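Local coordinates for protein phospho-2-dehydro-3-deoxyheptonate aldolase (Francisella tularensis, PDB 3TQK) that probably catalyses the condensation of phosphoenolpyruvate with D-erythrose 4-phosphate to give DAHP, the first step on the pathway to chorismate and the aromatic amino acids, at residues S29-T32 against V33-S36; K74-V77 against K78-K82. All blocks are in the same frame, centred on the assembly; numbering follows the deposited sequence.

Interaction 1: residues S29-T32 against V33-S36; sequences SFET and VRKS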
ATOM      1  N   SER A  29      -0.087  30.710   9.657  1.00 30.31           N
ATOM      2  CA  SER A  29      -0.161  29.358   9.131  1.00 28.79           C
ATOM      3  C   SER A  29      -1.613  28.945   8.884  1.00 27.98           C
ATOM      4  O   SER A  29      -1.938  28.474   7.809  1.00 26.55           O
ATOM      5  CB  SER A  29       0.532  28.356  10.070  1.00 28.60           C
ATOM      6  OG  SER A  29       1.930  28.593  10.139  1.00 28.30           O
ATOM      7  N   PHE A  30      -2.472  29.126   9.885  1.00 28.97           N
ATOM      8  CA  PHE A  30      -3.878  28.756   9.779  1.00 28.92           C
ATOM      9  C   PHE A  30      -4.530  29.407   8.551  1.00 28.95           C
ATOM     10  O   PHE A  30      -5.238  28.745   7.770  1.00 27.61           O
ATOM     11  CB  PHE A  30      -4.620  29.175  11.042  1.00 30.24           C
ATOM     12  CG  PHE A  30      -6.111  29.014  10.954  1.00 31.48           C
ATOM     13  CD1 PHE A  30      -6.695  27.758  11.059  1.00 32.85           C
ATOM     14  CD2 PHE A  30      -6.935  30.120  10.781  1.00 34.76           C
ATOM     15  CE1 PHE A  30      -8.082  27.599  10.985  1.00 34.16           C
ATOM     16  CE2 PHE A  30      -8.326  29.975  10.697  1.00 35.40           C
ATOM     17  CZ  PHE A  30      -8.898  28.714  10.804  1.00 34.83           C
ATOM     18  N   GLU A  31      -4.263  30.698   8.383  1.00 29.78           N
ATOM     19  CA  GLU A  31      -4.877  31.480   7.320  1.00 30.12           C
ATOM     20  C   GLU A  31      -4.320  31.138   5.950  1.00 28.66           C
ATOM     21  O   GLU A  31      -5.069  31.130   4.972  1.00 28.95           O
ATOM     22  CB  GLU A  31      -4.752  32.978   7.615  1.00 32.08           C
ATOM     23  CG  GLU A  31      -5.565  33.363   8.848  1.00 34.95           C
ATOM     24  CD  GLU A  31      -5.320  34.764   9.351  1.00 40.23           C
ATOM     25  OE1 GLU A  31      -4.387  35.449   8.862  1.00 41.05           O
ATOM     26  OE2 GLU A  31      -6.076  35.172  10.266  1.00 44.65           O
ATOM     27  N   THR A  32      -3.026  30.831   5.880  1.00 27.80           N
ATOM     28  CA  THR A  32      -2.418  30.368   4.637  1.00 25.74           C
ATOM     29  C   THR A  32      -3.035  29.042   4.194  1.00 24.19           C
ATOM     30  O   THR A  32      -3.340  28.856   3.011  1.00 23.15           O
ATOM     31  CB  THR A  32      -0.887  30.216   4.780  1.00 26.12           C
ATOM     32  OG1 THR A  32      -0.314  31.481   5.099  1.00 25.64           O
ATOM     33  CG2 THR A  32      -0.234  29.692   3.485  1.00 24.59           C
ATOM     34  N   VAL A  33      -3.225  28.120   5.134  1.00 23.28           N
ATOM     35  CA  VAL A  33      -3.773  26.816   4.790  1.00 21.77           C
ATOM     36  C   VAL A  33      -5.234  26.950   4.377  1.00 22.25           C
ATOM     37  O   VAL A  33      -5.638  26.427   3.344  1.00 21.32           O
ATOM     38  CB  VAL A  33      -3.641  25.794   5.942  1.00 21.55           C
ATOM     39  CG1 VAL A  33      -4.299  24.473   5.561  1.00 18.76           C
ATOM     40  CG2 VAL A  33      -2.160  25.561   6.301  1.00 20.85           C
ATOM     41  N   ARG A  34      -6.016  27.669   5.177  1.00 23.74           N
ATOM     42  CA  ARG A  34      -7.436  27.828   4.916  1.00 24.49           C
ATOM     43  C   ARG A  34      -7.658  28.400   3.526  1.00 24.39           C
ATOM     44  O   ARG A  34      -8.435  27.854   2.736  1.00 24.18           O
ATOM     45  CB  ARG A  34      -8.091  28.746   5.949  1.00 26.14           C
ATOM     46  CG  ARG A  34      -9.611  28.912   5.724  1.00 28.58           C
ATOM     47  CD  ARG A  34     -10.242  29.831   6.733  1.00 32.26           C
ATOM     48  NE  ARG A  34      -9.632  31.156   6.685  1.00 35.30           N
ATOM     49  CZ  ARG A  34      -9.752  32.074   7.642  1.00 39.89           C
ATOM     50  NH1 ARG A  34     -10.482  31.837   8.733  1.00 41.06           N
ATOM     51  NH2 ARG A  34      -9.133  33.240   7.513  1.00 42.36           N
ATOM     52  N   LYS A  35      -6.946  29.479   3.227  1.00 24.88           N
ATOM     53  CA  LYS A  35      -7.090  30.171   1.958  1.00 25.35           C
ATOM     54  C   LYS A  35      -6.585  29.338   0.790  1.00 23.76           C
ATOM     55  O   LYS A  35      -7.303  29.152  -0.200  1.00 23.61           O
ATOM     56  CB  LYS A  35      -6.350  31.504   2.016  1.00 27.03           C
ATOM     57  CG  LYS A  35      -6.364  32.342   0.739  1.00 29.71           C
ATOM     58  CD  LYS A  35      -5.570  33.632   0.996  1.00 34.05           C
ATOM     59  CE  LYS A  35      -5.516  34.561  -0.195  1.00 36.20           C
ATOM     60  NZ  LYS A  35      -5.308  35.966   0.301  1.00 40.46           N
ATOM     61  N   SER A  36      -5.368  28.825   0.899  1.00 22.68           N
ATOM     62  CA  SER A  36      -4.769  28.076  -0.200  1.00 21.93           C
ATOM     63  C   SER A  36      -5.540  26.798  -0.509  1.00 21.43           C
ATOM     64  O   SER A  36      -5.599  26.375  -1.665  1.00 21.43           O
ATOM     65  CB  SER A  36      -3.299  27.754   0.097  1.00 22.25           C
ATOM     66  OG  SER A  36      -3.135  27.036   1.306  1.00 21.55           O
TER
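The carbonyl of Thr32 accepts two hydrogen bonds from Ser36, one turn further along helix 27-45, and illustrates how a serine can double a regular helical bond. Ser36 N approaches Thr32 O to 2.9 Å as in any alpha-helix, while Ser36 OG adds a short bond of 2.5 Å to Thr32 O from the opposite face of the carbonyl plane. A chi1 of 57° folds the hydroxyl back over the preceding turn, allowing OG to reach that oxygen. Thr155 is a further partner of the same hydroxyl. The other carbonyls of this turn each take one amide: Ser29 O receives Val33 N at 3.0 Å, Phe30 O receives Arg34 N at 2.9 Å, and Glu31 O receives Lys35 N at 3.0 Å. On the buried side, CG2 of Val33 rests 3.3 Å from Ser29 O. There the hydroxyl of Ser29 bonds to that of Thr131, whereas OG1 of Thr32, beside its own backbone N, has the carbonyls of Thr28 and Thr131 as partners. This helix precedes strand 51-56, the first of the barrel, and the contact lies away from the manganese site.

The outer side is less tightly paired. Arg34 runs extended to CG and CD, then bends at chi3 (59°) and brings its guanidinium back to Phe30. CE2 of Phe30 stands over one face of the guanidinium, 3.5 Å from Arg34 NH1, with the two planes 69° apart; this is no parallel stack. Glu31 runs alongside Arg34, but OE2 stays 4.5 Å from Arg34 NH2, off the guanidinium plane, where none of its hydrogens is directed.

The chemistry thus differs between the two sides: the hydroxyls of Ser29, Thr32 and Ser36 are held by specific bonds, whereas Glu31 and Arg34, too far apart for a salt bridge, probably attract each other weakly through their charges.

Interaction 2: residues K74-V77 against K78-K82; sequences KEQV and KKFHK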
ATOM      1  N   LYS A  74       8.954  32.318  -2.255  1.00 35.98           N
ATOM      2  CA  LYS A  74       7.959  33.278  -1.801  1.00 36.57           C
ATOM      3  C   LYS A  74       8.132  34.603  -2.542  1.00 38.47           C
ATOM      4  O   LYS A  74       7.161  35.278  -2.819  1.00 38.96           O
ATOM      5  CB  LYS A  74       8.012  33.444  -0.274  1.00 36.66           C
ATOM      6  CG  LYS A  74       7.030  34.446   0.339  1.00 37.58           C
ATOM      7  CD  LYS A  74       5.566  34.013   0.178  1.00 38.09           C
ATOM      8  CE  LYS A  74       4.600  35.098   0.664  1.00 39.13           C
ATOM      9  NZ  LYS A  74       3.202  34.817   0.207  1.00 40.35           N
ATOM     10  N   GLU A  75       9.359  34.934  -2.916  1.00 40.87           N
ATOM     11  CA  GLU A  75       9.643  36.154  -3.661  1.00 43.15           C
ATOM     12  C   GLU A  75       9.009  36.154  -5.038  1.00 42.46           C
ATOM     13  O   GLU A  75       8.679  37.212  -5.557  1.00 43.67           O
ATOM     14  CB  GLU A  75      11.154  36.353  -3.839  1.00 45.58           C
ATOM     15  CG  GLU A  75      11.860  37.067  -2.708  1.00 48.88           C
ATOM     16  CD  GLU A  75      13.308  37.427  -3.070  1.00 52.76           C
ATOM     17  OE1 GLU A  75      13.643  38.635  -3.071  1.00 56.40           O
ATOM     18  OE2 GLU A  75      14.097  36.501  -3.369  1.00 53.02           O
ATOM     19  N   GLN A  76       8.869  34.978  -5.638  1.00 41.01           N
ATOM     20  CA  GLN A  76       8.303  34.865  -6.974  1.00 40.79           C
ATOM     21  C   GLN A  76       6.784  34.911  -6.981  1.00 39.46           C
ATOM     22  O   GLN A  76       6.176  35.173  -8.026  1.00 39.94           O
ATOM     23  CB  GLN A  76       8.728  33.547  -7.617  1.00 40.21           C
ATOM     24  CG  GLN A  76      10.212  33.414  -7.814  1.00 42.13           C
ATOM     25  CD  GLN A  76      10.753  34.462  -8.749  1.00 43.55           C
ATOM     26  OE1 GLN A  76      10.224  34.668  -9.840  1.00 43.25           O
ATOM     27  NE2 GLN A  76      11.806  35.137  -8.326  1.00 44.82           N
ATOM     28  N   VAL A  77       6.165  34.626  -5.837  1.00 38.11           N
ATOM     29  CA  VAL A  77       4.720  34.441  -5.798  1.00 36.61           C
ATOM     30  C   VAL A  77       4.007  35.691  -6.326  1.00 37.70           C
ATOM     31  O   VAL A  77       3.209  35.584  -7.253  1.00 36.54           O
ATOM     32  CB  VAL A  77       4.222  34.014  -4.395  1.00 35.50           C
ATOM     33  CG1 VAL A  77       2.714  34.162  -4.277  1.00 33.56           C
ATOM     34  CG2 VAL A  77       4.630  32.566  -4.133  1.00 33.83           C
ATOM     35  N   LYS A  78       4.347  36.867  -5.796  1.00 39.38           N
ATOM     36  CA  LYS A  78       3.704  38.111  -6.236  1.00 41.22           C
ATOM     37  C   LYS A  78       3.841  38.414  -7.731  1.00 42.06           C
ATOM     38  O   LYS A  78       3.012  39.136  -8.285  1.00 42.99           O
ATOM     39  CB  LYS A  78       4.187  39.327  -5.425  1.00 43.30           C
ATOM     40  CG  LYS A  78       5.657  39.716  -5.612  1.00 46.66           C
ATOM     41  CD  LYS A  78       5.923  41.152  -5.102  1.00 50.84           C
ATOM     42  CE  LYS A  78       7.146  41.211  -4.178  1.00 52.80           C
ATOM     43  NZ  LYS A  78       6.942  40.361  -2.958  1.00 51.67           N
ATOM     44  N   LYS A  79       4.883  37.894  -8.377  1.00 42.38           N
ATOM     45  CA  LYS A  79       5.039  38.050  -9.825  1.00 43.12           C
ATOM     46  C   LYS A  79       3.979  37.249 -10.598  1.00 41.07           C
ATOM     47  O   LYS A  79       3.527  37.685 -11.654  1.00 41.87           O
ATOM     48  CB  LYS A  79       6.453  37.631 -10.285  1.00 44.45           C
ATOM     49  CG  LYS A  79       7.528  38.742 -10.160  1.00 48.54           C
ATOM     50  CD  LYS A  79       8.968  38.183 -10.093  1.00 50.93           C
ATOM     51  CE  LYS A  79       9.410  37.538 -11.415  1.00 52.38           C
ATOM     52  NZ  LYS A  79      10.728  36.827 -11.289  1.00 52.83           N
ATOM     53  N   PHE A  80       3.570  36.104 -10.055  1.00 38.27           N
ATOM     54  CA  PHE A  80       2.836  35.099 -10.826  1.00 36.75           C
ATOM     55  C   PHE A  80       1.436  34.753 -10.328  1.00 34.73           C
ATOM     56  O   PHE A  80       0.754  33.948 -10.955  1.00 33.51           O
ATOM     57  CB  PHE A  80       3.652  33.803 -10.867  1.00 36.00           C
ATOM     58  CG  PHE A  80       4.957  33.935 -11.580  1.00 37.34           C
ATOM     59  CD1 PHE A  80       4.990  34.193 -12.940  1.00 38.62           C
ATOM     60  CD2 PHE A  80       6.155  33.790 -10.895  1.00 37.64           C
ATOM     61  CE1 PHE A  80       6.192  34.322 -13.606  1.00 40.86           C
ATOM     62  CE2 PHE A  80       7.358  33.906 -11.550  1.00 38.97           C
ATOM     63  CZ  PHE A  80       7.384  34.172 -12.911  1.00 41.50           C
ATOM     64  N   HIS A  81       1.010  35.363  -9.228  1.00 34.33           N
ATOM     65  CA  HIS A  81      -0.148  34.873  -8.473  1.00 33.17           C
ATOM     66  C   HIS A  81      -1.503  35.040  -9.192  1.00 32.79           C
ATOM     67  O   HIS A  81      -2.479  34.370  -8.841  1.00 30.82           O
ATOM     68  CB  HIS A  81      -0.200  35.535  -7.092  1.00 33.41           C
ATOM     69  CG  HIS A  81      -0.679  36.948  -7.129  1.00 36.22           C
ATOM     70  ND1 HIS A  81       0.167  38.015  -7.345  1.00 40.77           N
ATOM     71  CD2 HIS A  81      -1.922  37.470  -7.005  1.00 38.29           C
ATOM     72  CE1 HIS A  81      -0.534  39.135  -7.342  1.00 41.86           C
ATOM     73  NE2 HIS A  81      -1.804  38.833  -7.133  1.00 40.83           N
ATOM     74  N   LYS A  82      -1.567  35.939 -10.169  1.00 33.94           N
ATOM     75  CA  LYS A  82      -2.771  36.074 -10.988  1.00 34.32           C
ATOM     76  C   LYS A  82      -2.942  34.885 -11.945  1.00 33.42           C
ATOM     77  O   LYS A  82      -4.064  34.590 -12.372  1.00 32.56           O
ATOM     78  CB  LYS A  82      -2.759  37.380 -11.786  1.00 36.03           C
ATOM     79  CG  LYS A  82      -2.747  38.626 -10.905  1.00 38.79           C
ATOM     80  CD  LYS A  82      -2.796  39.911 -11.728  1.00 43.06           C
ATOM     81  CE  LYS A  82      -1.855  40.981 -11.172  1.00 45.85           C
ATOM     82  NZ  LYS A  82      -1.827  42.215 -12.036  1.00 48.90           N
TER
HETATM   83  O   HOH W   1       5.764  37.355  -3.427  1.00 17.65           O
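Between Lys74 and Lys78 the regular helical bond gives way, and the backbone goes on with shorter-span contacts, Phe80 N donating to Val77 O at 2.9 Å in a 3-10-like step. Lys74 O and Lys78 N stand 4.4 Å apart, and a water bridges them: it donates to Lys74 O at 2.6 Å and accepts from Lys78 N at 2.8 Å. The ammonium of Lys78, carried round by bends late in its chain, donates to the same water, which therefore joins one carbonyl to two nitrogens. The next carbonyl but one, Gln76 O, has only weak backbone bonds across the turn, from Lys79 N and Phe80 N.

The Gln76 and Lys79 side chains run alongside each other in the same direction. Gln76 bends at chi2 (-62°) and turns its amide toward Lys79, whose NZ donates to Gln76 OE1 at 2.6 Å, in the carbonyl plane and on a lone pair. The contact lies in the C-terminal part of helix 63-80, in a beta-alpha-beta crossover of the TIM barrel that links strand 51-56 to its parallel neighbour 84-89. Gln76 and Phe80 reach helix 327-344, Gln76 meeting Phe327 and Val331 while Phe80 packs on Leu334 and Ala338.

The Phe80 ring also keeps close to Gln76: CD2 comes to 3.2 Å from Gln76 O, and CE2 to 3.4 Å from Gln76 OE1. CB of Lys79 sits above one ring face, nearer its edge than its centre. Beyond Phe80, the imidazole of His81 turns back toward the last turns, where ND1 donates to Lys78 O at 3.2 Å. The acceptor lies nearly in the ring plane, but ND1 meets the carbonyl steeply, from above its plane. Val77 O lies at the edge of the same imidazole.

Overall arrangement
Read from the N terminus, both contacts are local and close no loop: interaction 1 spans successive turns of helix 27-45, and interaction 2 follows in series in the C-terminal part of helix 63-80, neither nested in the other nor crossing it. Strand 51-56, where the barrel begins, lies between them in the chain. Their centres are 17 Å apart and their nearest atoms about 7 Å, without touching. Both have partners around the link from helix 116-132 to strand 137-140: interaction 1 meets Thr131 and Pro136, and Lys74 of interaction 2 makes a weak bond to Gly134. Interaction 2 also ties the first crossover to the closing helix 327-344.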